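Local coordinates for oxalate-binding protein (Thermotoga maritima, PDB 1O4T) that binds oxalate in a manganese-containing cupin pocket, forms a homodimer and is a putative oxalate decarboxylase, at residues Leu64-Ser69 with Ile116-Asn121. Sequence-based numbering, arbitrary orientation.
Sequences LPPGSS and IENTGN
The carboxamide of Asn118 reaches beneath the Pro65–Pro66 peptide, which lies over one face of the amide at its nitrogen end, with Asn118 ND2 3.3 Å from Pro66 N. At the nitrogen edge Asn118 ND2 donates a hydrogen bond to Leu64 O (2.7 Å), tilted 19° from the amide plane to the side away from the proline peptide. ND2 also donates to Thr122 O, while Asn118 OD1 accepts from Gly120 N (2.8 Å), forming an Asx turn. Asparagine suits this place because one short amide both donates and accepts; CG stands anti to the backbone N (chi1 -176°), carrying it toward the opposite loop. Replacing Asn118 with alanine would probably cost Leu64 O and Thr122 O a donor and Gly120 N its acceptor, leaving the 118–120 turn less well fixed.

The turn from Pro65 to Ser68 is type II. Pro66 fits its second position, where the ring fixes phi, and lays CB 3.5 Å from Gly120 O; Gly67 tolerates the positive phi of the third. Ser68 suits the fourth, its OG and backbone N both donating to Pro65 O. Two backbone bonds join the loops, Gly67 N to Asn118 O and a straighter one of 2.9 Å from Asn118 N to Ser68 O. Beyond them Ser69 and Glu117 form an antiparallel non-hydrogen-bonded pair, side chains on one face; the small hydroxyl bonds Lys38 N, and the extended acid salt-bridges Lys38 NZ. Deeper in, Leu64 CD2 meets Ile116 CG2 at 4.2 Å, these branched apolar chains filling the buried side toward Phe126; Ile116 also packs on the oxalate-binding Tyr82. Thus the turn carries the chain from one sheet to the other, where Ser69 joins strand 113-117, within the double-stranded beta-helix of the cupins.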
ATOM      1  N   LEU A  64      11.729  10.108   0.119  1.00 32.12           N
ATOM      2  CA  LEU A  64      13.137  10.291  -0.247  1.00 31.86           C
ATOM      3  C   LEU A  64      13.311  11.601  -1.037  1.00 31.82           C
ATOM      4  O   LEU A  64      12.908  11.701  -2.211  1.00 30.70           O
ATOM      5  CB  LEU A  64      13.623   9.117  -1.102  1.00 31.75           C
ATOM      6  CG  LEU A  64      14.195   7.941  -0.310  1.00 32.09           C
ATOM      7  CD1 LEU A  64      13.200   7.406   0.758  1.00 32.46           C
ATOM      8  CD2 LEU A  64      14.661   6.812  -1.254  1.00 31.14           C
ATOM      9  N   PRO A  65      13.912  12.600  -0.416  1.00 31.35           N
ATOM     10  CA  PRO A  65      14.269  13.810  -1.133  1.00 32.20           C
ATOM     11  C   PRO A  65      15.197  13.514  -2.317  1.00 32.40           C
ATOM     12  O   PRO A  65      15.851  12.472  -2.335  1.00 32.28           O
ATOM     13  CB  PRO A  65      15.017  14.638  -0.085  1.00 32.20           C
ATOM     14  CG  PRO A  65      14.582  14.082   1.218  1.00 32.87           C
ATOM     15  CD  PRO A  65      14.301  12.663   0.998  1.00 32.02           C
ATOM     16  N   PRO A  66      15.243  14.405  -3.295  1.00 32.87           N
ATOM     17  CA  PRO A  66      16.165  14.270  -4.399  1.00 33.67           C
ATOM     18  C   PRO A  66      17.581  14.006  -3.931  1.00 34.37           C
ATOM     19  O   PRO A  66      18.096  14.742  -3.085  1.00 35.26           O
ATOM     20  CB  PRO A  66      16.050  15.627  -5.099  1.00 33.58           C
ATOM     21  CG  PRO A  66      14.638  16.010  -4.831  1.00 34.12           C
ATOM     22  CD  PRO A  66      14.367  15.577  -3.454  1.00 33.36           C
ATOM     23  N   GLY A  67      18.182  12.939  -4.450  1.00 34.68           N
ATOM     24  CA  GLY A  67      19.559  12.571  -4.102  1.00 35.28           C
ATOM     25  C   GLY A  67      19.693  11.518  -2.999  1.00 34.87           C
ATOM     26  O   GLY A  67      20.797  11.011  -2.765  1.00 35.24           O
ATOM     27  N   SER A  68      18.597  11.212  -2.306  1.00 33.37           N
ATOM     28  CA  SER A  68      18.683  10.356  -1.143  1.00 33.33           C
ATOM     29  C   SER A  68      18.397   8.897  -1.517  1.00 33.21           C
ATOM     30  O   SER A  68      17.861   8.609  -2.605  1.00 32.43           O
ATOM     31  CB  SER A  68      17.727  10.841  -0.045  1.00 33.00           C
ATOM     32  OG  SER A  68      16.383  10.657  -0.449  1.00 33.92           O
ATOM     33  N   SER A  69      18.743   7.991  -0.614  1.00 33.23           N
ATOM     34  CA  SER A  69      18.521   6.562  -0.827  1.00 34.07           C
ATOM     35  C   SER A  69      18.319   5.849   0.485  1.00 33.95           C
ATOM     36  O   SER A  69      18.754   6.328   1.536  1.00 34.53           O
ATOM     37  CB  SER A  69      19.696   5.924  -1.557  1.00 34.47           C
ATOM     38  OG  SER A  69      20.870   5.787  -0.746  1.00 35.31           O
ATOM     39  N   ILE A 116      16.905   1.476  -2.513  1.00 31.29           N
ATOM     40  CA  ILE A 116      16.141   2.303  -3.432  1.00 31.16           C
ATOM     41  C   ILE A 116      16.682   3.711  -3.387  1.00 32.06           C
ATOM     42  O   ILE A 116      16.967   4.236  -2.298  1.00 31.78           O
ATOM     43  CB  ILE A 116      14.603   2.241  -3.088  1.00 31.23           C
ATOM     44  CG1 ILE A 116      13.768   3.066  -4.067  1.00 33.43           C
ATOM     45  CG2 ILE A 116      14.322   2.685  -1.669  1.00 32.15           C
ATOM     46  CD1 ILE A 116      12.252   2.663  -4.085  1.00 34.78           C
ATOM     47  N   GLU A 117      16.859   4.303  -4.563  1.00 31.95           N
ATOM     48  CA  GLU A 117      17.414   5.647  -4.679  1.00 32.46           C
ATOM     49  C   GLU A 117      16.517   6.588  -5.483  1.00 32.91           C
ATOM     50  O   GLU A 117      15.989   6.223  -6.557  1.00 32.01           O
ATOM     51  CB  GLU A 117      18.796   5.592  -5.331  1.00 32.65           C
ATOM     52  CG  GLU A 117      19.526   6.920  -5.249  1.00 35.23           C
ATOM     53  CD  GLU A 117      20.965   6.874  -5.743  1.00 39.17           C
ATOM     54  OE1 GLU A 117      21.576   5.785  -5.738  1.00 41.46           O
ATOM     55  OE2 GLU A 117      21.486   7.951  -6.106  1.00 43.83           O
ATOM     56  N   ASN A 118      16.386   7.820  -4.981  1.00 32.93           N
ATOM     57  CA  ASN A 118      15.720   8.878  -5.738  1.00 34.06           C
ATOM     58  C   ASN A 118      16.676   9.550  -6.738  1.00 35.32           C
ATOM     59  O   ASN A 118      17.486  10.392  -6.378  1.00 36.55           O
ATOM     60  CB  ASN A 118      15.094   9.922  -4.805  1.00 33.72           C
ATOM     61  CG  ASN A 118      14.319  10.979  -5.552  1.00 33.56           C
ATOM     62  OD1 ASN A 118      14.271  10.949  -6.783  1.00 31.60           O
ATOM     63  ND2 ASN A 118      13.706  11.930  -4.814  1.00 27.99           N
ATOM     64  N   THR A 119      16.526   9.210  -8.007  1.00 36.31           N
ATOM     65  CA  THR A 119      17.362   9.759  -9.059  1.00 37.41           C
ATOM     66  C   THR A 119      16.666  10.942  -9.777  1.00 37.29           C
ATOM     67  O   THR A 119      17.135  11.392 -10.797  1.00 36.61           O
ATOM     68  CB  THR A 119      17.736   8.642 -10.057  1.00 37.33           C
ATOM     69  OG1 THR A 119      16.557   7.998 -10.525  1.00 38.97           O
ATOM     70  CG2 THR A 119      18.456   7.491  -9.363  1.00 39.41           C
ATOM     71  N   GLY A 120      15.562  11.454  -9.245  1.00 37.34           N
ATOM     72  CA  GLY A 120      14.850  12.567  -9.908  1.00 37.28           C
ATOM     73  C   GLY A 120      14.992  13.859  -9.118  1.00 37.44           C
ATOM     74  O   GLY A 120      15.762  13.917  -8.138  1.00 36.98           O
ATOM     75  N   ASN A 121      14.219  14.873  -9.514  1.00 36.94           N
ATOM     76  CA  ASN A 121      14.278  16.218  -8.906  1.00 37.48           C
ATOM     77  C   ASN A 121      13.094  16.607  -8.056  1.00 36.73           C
ATOM     78  O   ASN A 121      12.975  17.779  -7.684  1.00 36.64           O
ATOM     79  CB  ASN A 121      14.431  17.284  -9.999  1.00 38.44           C
ATOM     80  CG  ASN A 121      15.664  17.056 -10.813  1.00 41.70           C
ATOM     81  OD1 ASN A 121      16.800  17.411 -10.405  1.00 41.94           O
ATOM     82  ND2 ASN A 121      15.477  16.361 -11.933  1.00 46.56           N
TER